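PDB 2Q18: 2-keto-3-deoxy-D-arabinonate dehydratase from Sulfolobus solfataricus, which catalyses the magnesium-dependent dehydration of 2-dehydro-3-deoxy-D-arabinonate to 2,5-dioxopentanoate, a step in the oxidation of D-arabinonate to 2-oxoglutarate. Local coordinates for residues Glu138-Pro142 with Pro260-Leu266; Val148-Ser152 with Ile246-Thr250; Ala189-Val195 with Asn278-Thr284. All blocks are in the same frame, centred on the assembly; numbering follows the deposited sequence.

From the N terminus, the chain first reaches 138-142 and 148-152, at the two ends of strand 140-150, then 189-195. It returns at 246-250, closing contact 2 across 93 residues, and at 260-266, closing the longer loop of contact 1 around that of contact 2. Contact 3 closes last, at 278-284, and its loop crosses both others because its first segment lies within them and its second beyond them. Contacts 1 and 2 hold loops against the ends of one strand, their centres about 31 Å apart. Contact 3 packs strand 188-195 against strand 280-288. It meets contact 2 where V149 CG2 lies 3.8 Å from I194 CD1.

Contact 1 (Glu138-Pro142 with Pro260-Leu266); sequences EWTLP and PGRDKGL
W139 lays one face of its indole on R262: CG of the arginine stands 4.0 Å from the centroid of the six-membered ring and only 6° off its normal, a CH-pi contact. Holding CG anti to the backbone N (chi1 -177°) carries the ring to the type I turn from G261 to K264. There NE1 makes a weak hydrogen bond of 3.4 Å to G261 O, which also accepts the turn's own bond from K264 N. Further along, L266 N donates an almost straight bond to T140 O (2.9 Å, 175°), and a water that accepts from T140 N and donates to L266 O ties the same two residues a second time. Both methyls of L266 bear on one atom of the P142 ring, CD1 at 3.6 Å and CD2 at 3.7 Å from P142 CD. L141 reaches into the bend of the loop, where CD2 lies against K264 O (3.4 Å) and P260 CB (3.8 Å), and CD1 packs on P260 O. E143, the residue after P142, is a magnesium ligand. L266 and P142 both rest on I212 of strand 207-214, while W139 and L141 lie against helix 168-173 and T140 against strands 156-167 and 131-133.

Contact 2 (Val148-Ser152 with Ile246-Thr250); sequences VVLDS and IPDGT
Two backbone bonds fasten the end of strand 140-150 to the loop leading into strand 250-253: L150 N gives to T250 O (2.8 Å) and L150 O receives from G249 N (2.7 Å). Since G249 and T250 both face L150, this is a G1 beta bulge, combined in its familiar way with a type II turn from P247 to T250. G249 takes the positive phi (91°) that the third position of such a turn needs. V149 CG1, anti to its own backbone N, rests over G249 CA at 3.9 Å. On the opposite face of the strand, the side chains of L150 and I246 cross, CD2 of the leucine meeting CD1 of the isoleucine. The same I246 CD1 also packs on D151 O, and I246 touches R123 of a second subunit. L150 itself goes in against I237 and L240 of helix 233-241.

Where the strand runs out, D248 takes over from the backbone. OD1 of its carboxylate accepts S152 N at 2.7 Å, with the donor nearly in line with the C-O bond, and so holds the first loop residues beside the turn. D151 OD1 accepts from the backbone N of N153 and of K155; it lies 5.0 Å from D248 OD1, not in contact. A water donates to D248 OD1 and also hydrogen-bonds S152 OG. Inside the turn, P247 O accepts twice, from T250 N and from T250 OG1, the hydroxyl lying only 2.6 Å from it.

Contact 3 (Ala189-Val195 with Asn278-Thr284); sequences AFGPVIV and NIGTLIT
T281 O lies against the ring of P192, with CG at 3.6 Å and CD at 3.7 Å. No hydrogen bond joins 189-195 to 278-284; the segments meet through side chains, as two layers of the beta-rich FAH fold. A cis peptide before P192 marks the corner at which segment 189-195 turns from 189-191 into 193-195, and each arm has its own partner.

Along the first arm L282 does most of the work. With CG anti to the backbone N (chi1 174°), its two methyls spread over the backbone of the strand: CD1 lies 3.7 Å from F190 C, and CD2 the same distance from A189 O. Behind them L282 CB rests on G191 O. A189 CB completes this patch by touching T284 CG2 at 3.8 Å. The axes of 189-191 and 280-284 pass 7.2 Å apart, their directions 148° from each other, and the leucine methyls rest directly on the backbone of 189-191.

I279 serves the second arm, its two branches divided between two valines. CG2 slides past V193 CG2 at 3.9 Å, and CG1 meets V195 CG2 at 4.1 Å, those two side chains crossing at about a right angle. I279 and G280 both face I276 of strand 271-276, a classic beta bulge where strand 280-288 begins.

Strand 156-167 pairs with both arms and supplies I161 as a neighbour of I279. Helix 53-59 lies beside the corner, with L57 on P192 and Y53 on V193, while T284 packs on V272 of strand 271-276.

Contact 1 (Glu138-Pro142 with Pro260-Leu266)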
# COMPACT_ATOMS: atom_id res chain seq x y z
N GLU A 138 33.70 5.03 -27.32
CA GLU A 138 35.15 5.18 -27.20
C GLU A 138 35.52 6.62 -26.82
O GLU A 138 36.70 6.96 -26.76
CB GLU A 138 35.84 4.77 -28.50
CG GLU A 138 36.01 3.25 -28.68
CD GLU A 138 34.73 2.55 -29.15
OE1 GLU A 138 34.09 3.03 -30.11
OE2 GLU A 138 34.38 1.50 -28.56
N TRP A 139 34.51 7.45 -26.58
CA TRP A 139 34.73 8.83 -26.15
C TRP A 139 33.55 9.39 -25.34
O TRP A 139 32.66 10.06 -25.89
CB TRP A 139 35.08 9.73 -27.34
CG TRP A 139 35.38 11.15 -26.96
CD1 TRP A 139 36.09 11.58 -25.88
CD2 TRP A 139 34.99 12.33 -27.68
NE1 TRP A 139 36.15 12.95 -25.86
CE2 TRP A 139 35.49 13.44 -26.96
CE3 TRP A 139 34.27 12.56 -28.86
CZ2 TRP A 139 35.28 14.76 -27.37
CZ3 TRP A 139 34.06 13.88 -29.27
CH2 TRP A 139 34.57 14.96 -28.53
N THR A 140 33.56 9.11 -24.04
CA THR A 140 32.52 9.58 -23.13
C THR A 140 33.09 10.65 -22.22
O THR A 140 34.14 10.46 -21.60
CB THR A 140 31.93 8.41 -22.30
OG1 THR A 140 31.17 7.56 -23.17
CG2 THR A 140 31.03 8.92 -21.19
N LEU A 141 32.39 11.78 -22.14
CA LEU A 141 32.79 12.87 -21.27
C LEU A 141 31.75 13.16 -20.20
O LEU A 141 30.55 12.98 -20.43
CB LEU A 141 33.03 14.15 -22.08
CG LEU A 141 34.20 14.17 -23.07
CD1 LEU A 141 34.27 15.54 -23.76
CD2 LEU A 141 35.52 13.85 -22.37
N PRO A 142 32.20 13.59 -19.00
CA PRO A 142 31.26 14.14 -18.05
C PRO A 142 30.92 15.57 -18.46
O PRO A 142 31.77 16.27 -19.02
CB PRO A 142 32.04 14.14 -16.73
CG PRO A 142 33.48 14.28 -17.15
CD PRO A 142 33.59 13.60 -18.49
N PRO A 260 36.16 18.80 -21.84
CA PRO A 260 37.48 18.20 -22.06
C PRO A 260 37.71 17.84 -23.53
O PRO A 260 36.75 17.75 -24.31
CB PRO A 260 37.43 16.93 -21.21
CG PRO A 260 36.42 17.23 -20.15
CD PRO A 260 35.38 18.05 -20.84
N GLY A 261 38.98 17.65 -23.90
CA GLY A 261 39.36 17.36 -25.28
C GLY A 261 39.03 15.95 -25.71
O GLY A 261 38.55 15.14 -24.91
N ARG A 262 39.30 15.66 -26.98
CA ARG A 262 39.00 14.36 -27.57
C ARG A 262 39.83 13.21 -27.00
O ARG A 262 39.45 12.04 -27.12
CB ARG A 262 39.15 14.42 -29.10
CG ARG A 262 38.35 13.36 -29.85
CD ARG A 262 38.25 13.69 -31.33
NE ARG A 262 37.52 14.94 -31.57
CZ ARG A 262 37.37 15.51 -32.77
NH1 ARG A 262 36.69 16.65 -32.87
NH2 ARG A 262 37.88 14.95 -33.86
N ASP A 263 40.96 13.55 -26.37
CA ASP A 263 41.82 12.55 -25.74
C ASP A 263 41.49 12.34 -24.25
O ASP A 263 42.11 11.51 -23.58
CB ASP A 263 43.30 12.91 -25.92
CG ASP A 263 43.67 14.26 -25.30
OD1 ASP A 263 42.77 15.10 -25.06
OD2 ASP A 263 44.87 14.49 -25.06
N LYS A 264 40.49 13.08 -23.76
CA LYS A 264 40.14 13.07 -22.34
C LYS A 264 38.94 12.18 -22.00
O LYS A 264 38.28 12.36 -20.97
CB LYS A 264 39.93 14.50 -21.83
CG LYS A 264 41.17 15.40 -21.91
CD LYS A 264 42.34 14.82 -21.13
CE LYS A 264 43.62 15.63 -21.32
NZ LYS A 264 43.56 16.94 -20.61
N GLY A 265 38.67 11.20 -22.86
CA GLY A 265 37.60 10.24 -22.65
C GLY A 265 37.75 9.47 -21.35
O GLY A 265 38.85 9.01 -21.01
N LEU A 266 36.65 9.34 -20.63
CA LEU A 266 36.60 8.59 -19.38
C LEU A 266 36.96 7.13 -19.58
O LEU A 266 36.64 6.54 -20.61
CB LEU A 266 35.18 8.68 -18.79
CG LEU A 266 34.82 9.64 -17.64
CD1 LEU A 266 35.71 10.87 -17.52
CD2 LEU A 266 33.34 10.02 -17.72
O HOH W 1 35.55 7.23 -23.10

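Contact 2 (Val148-Ser152 with Ile246-Thr250)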
# COMPACT_ATOMS: atom_id res chain seq x y z
N VAL A 148 18.40 22.26 -11.58
CA VAL A 148 17.31 22.73 -10.72
C VAL A 148 16.28 21.63 -10.47
O VAL A 148 15.96 20.85 -11.37
CB VAL A 148 16.60 23.99 -11.28
CG1 VAL A 148 17.49 25.22 -11.15
CG2 VAL A 148 16.17 23.79 -12.73
N VAL A 149 15.79 21.57 -9.23
CA VAL A 149 14.66 20.71 -8.89
C VAL A 149 13.38 21.54 -9.04
O VAL A 149 13.31 22.67 -8.55
CB VAL A 149 14.77 20.13 -7.46
CG1 VAL A 149 13.63 19.16 -7.17
CG2 VAL A 149 16.12 19.42 -7.25
N LEU A 150 12.39 20.97 -9.71
CA LEU A 150 11.17 21.70 -10.11
C LEU A 150 9.90 21.08 -9.54
O LEU A 150 9.82 19.86 -9.39
CB LEU A 150 11.07 21.68 -11.64
CG LEU A 150 11.62 22.78 -12.55
CD1 LEU A 150 12.68 23.68 -11.92
CD2 LEU A 150 12.12 22.15 -13.86
N ASP A 151 8.90 21.91 -9.25
CA ASP A 151 7.54 21.40 -9.04
C ASP A 151 6.80 21.35 -10.38
O ASP A 151 7.36 21.72 -11.42
CB ASP A 151 6.77 22.18 -7.94
CG ASP A 151 6.31 23.58 -8.37
OD1 ASP A 151 6.34 23.93 -9.57
OD2 ASP A 151 5.91 24.35 -7.47
N SER A 152 5.55 20.88 -10.36
CA SER A 152 4.78 20.70 -11.60
C SER A 152 4.45 22.01 -12.35
O SER A 152 4.13 21.97 -13.53
CB SER A 152 3.51 19.88 -11.35
OG SER A 152 2.70 20.48 -10.35
N ILE A 246 5.20 18.08 -16.18
CA ILE A 246 6.29 17.44 -15.45
C ILE A 246 5.86 17.20 -14.00
O ILE A 246 5.14 18.02 -13.43
CB ILE A 246 7.61 18.26 -15.52
CG1 ILE A 246 7.39 19.70 -15.03
CG2 ILE A 246 8.18 18.23 -16.95
CD1 ILE A 246 8.65 20.40 -14.56
N PRO A 247 6.26 16.06 -13.41
CA PRO A 247 5.93 15.80 -12.01
C PRO A 247 6.77 16.62 -11.03
O PRO A 247 7.84 17.12 -11.39
CB PRO A 247 6.22 14.31 -11.85
CG PRO A 247 7.21 13.99 -12.92
CD PRO A 247 6.99 14.94 -14.04
N ASP A 248 6.28 16.75 -9.80
CA ASP A 248 7.04 17.38 -8.72
C ASP A 248 8.35 16.62 -8.50
O ASP A 248 8.35 15.39 -8.49
CB ASP A 248 6.24 17.40 -7.42
CG ASP A 248 4.97 18.23 -7.52
OD1 ASP A 248 4.96 19.28 -8.21
OD2 ASP A 248 3.97 17.81 -6.90
N GLY A 249 9.45 17.35 -8.35
CA GLY A 249 10.77 16.73 -8.15
C GLY A 249 11.53 16.47 -9.43
O GLY A 249 12.64 15.90 -9.40
N THR A 250 10.95 16.87 -10.56
CA THR A 250 11.64 16.82 -11.85
C THR A 250 12.94 17.62 -11.76
O THR A 250 12.97 18.70 -11.17
CB THR A 250 10.77 17.39 -12.99
OG1 THR A 250 9.64 16.54 -13.20
CG2 THR A 250 11.55 17.49 -14.31
O HOH W 2 2.86 21.49 -7.92

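Contact 3 (Ala189-Val195 with Asn278-Thr284)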
# COMPACT_ATOMS: atom_id res chain seq x y z
N ALA A 189 24.39 11.59 -12.83
CA ALA A 189 24.67 11.65 -11.40
C ALA A 189 24.33 13.02 -10.84
O ALA A 189 24.52 14.02 -11.51
CB ALA A 189 26.13 11.33 -11.12
N PHE A 190 23.85 13.06 -9.59
CA PHE A 190 23.54 14.34 -8.96
C PHE A 190 23.64 14.33 -7.45
O PHE A 190 23.52 13.29 -6.81
CB PHE A 190 22.18 14.90 -9.44
CG PHE A 190 20.99 14.16 -8.89
CD1 PHE A 190 20.32 14.63 -7.77
CD2 PHE A 190 20.53 13.01 -9.52
CE1 PHE A 190 19.20 13.95 -7.26
CE2 PHE A 190 19.42 12.32 -9.02
CZ PHE A 190 18.76 12.80 -7.89
N GLY A 191 23.82 15.52 -6.88
CA GLY A 191 23.99 15.69 -5.45
C GLY A 191 25.24 16.50 -5.14
O GLY A 191 25.66 17.32 -5.97
N PRO A 192 25.86 16.27 -3.96
CA PRO A 192 25.43 15.32 -2.93
C PRO A 192 24.21 15.81 -2.14
O PRO A 192 23.62 15.04 -1.38
CB PRO A 192 26.66 15.22 -2.01
CG PRO A 192 27.43 16.46 -2.23
CD PRO A 192 27.09 16.99 -3.60
N VAL A 193 23.86 17.07 -2.34
CA VAL A 193 22.72 17.70 -1.67
C VAL A 193 21.84 18.43 -2.68
O VAL A 193 22.26 18.74 -3.79
CB VAL A 193 23.16 18.72 -0.58
CG1 VAL A 193 23.85 18.02 0.60
CG2 VAL A 193 24.07 19.81 -1.17
N ILE A 194 20.61 18.71 -2.27
CA ILE A 194 19.80 19.72 -2.94
C ILE A 194 19.73 20.90 -2.00
O ILE A 194 19.36 20.75 -0.83
CB ILE A 194 18.39 19.21 -3.28
CG1 ILE A 194 18.47 18.11 -4.34
CG2 ILE A 194 17.49 20.36 -3.76
CD1 ILE A 194 17.27 17.19 -4.35
N VAL A 195 20.10 22.08 -2.49
CA VAL A 195 20.04 23.27 -1.67
C VAL A 195 18.77 24.05 -2.01
O VAL A 195 18.41 24.17 -3.18
CB VAL A 195 21.31 24.17 -1.80
CG1 VAL A 195 22.58 23.33 -1.58
CG2 VAL A 195 21.37 24.89 -3.15
N ASN A 278 28.54 26.90 -3.07
CA ASN A 278 27.36 26.87 -2.19
C ASN A 278 26.59 25.54 -2.17
O ASN A 278 25.65 25.39 -1.39
CB ASN A 278 26.42 28.05 -2.47
CG ASN A 278 27.10 29.40 -2.26
OD1 ASN A 278 27.63 29.68 -1.19
ND2 ASN A 278 27.07 30.23 -3.29
N ILE A 279 27.00 24.59 -3.00
CA ILE A 279 26.35 23.28 -3.04
C ILE A 279 27.28 22.20 -2.48
O ILE A 279 26.94 21.53 -1.50
CB ILE A 279 25.84 22.91 -4.47
CG1 ILE A 279 24.92 24.02 -5.01
CG2 ILE A 279 25.12 21.56 -4.45
CD1 ILE A 279 24.45 23.83 -6.46
N GLY A 280 28.45 22.05 -3.10
CA GLY A 280 29.46 21.11 -2.61
C GLY A 280 30.26 20.48 -3.72
O GLY A 280 30.49 21.09 -4.77
N THR A 281 30.68 19.24 -3.50
CA THR A 281 31.42 18.49 -4.50
C THR A 281 30.80 17.12 -4.68
O THR A 281 30.69 16.35 -3.72
CB THR A 281 32.93 18.35 -4.11
OG1 THR A 281 33.52 19.65 -4.00
CG2 THR A 281 33.69 17.55 -5.16
N LEU A 282 30.38 16.84 -5.91
CA LEU A 282 29.83 15.54 -6.28
C LEU A 282 30.96 14.66 -6.80
O LEU A 282 31.68 15.05 -7.72
CB LEU A 282 28.75 15.71 -7.36
CG LEU A 282 28.14 14.46 -7.99
CD1 LEU A 282 27.27 13.71 -6.98
CD2 LEU A 282 27.34 14.82 -9.24
N ILE A 283 31.10 13.47 -6.22
CA ILE A 283 32.20 12.57 -6.56
C ILE A 283 31.67 11.20 -6.99
O ILE A 283 30.96 10.54 -6.24
CB ILE A 283 33.19 12.40 -5.36
CG1 ILE A 283 33.79 13.75 -4.96
CG2 ILE A 283 34.29 11.39 -5.71
CD1 ILE A 283 34.42 13.77 -3.57
N THR A 284 32.03 10.79 -8.20
CA THR A 284 31.59 9.50 -8.72
C THR A 284 32.72 8.74 -9.42
O THR A 284 33.34 9.26 -10.35
CB THR A 284 30.41 9.64 -9.72
OG1 THR A 284 30.84 10.38 -10.86
CG2 THR A 284 29.19 10.33 -9.08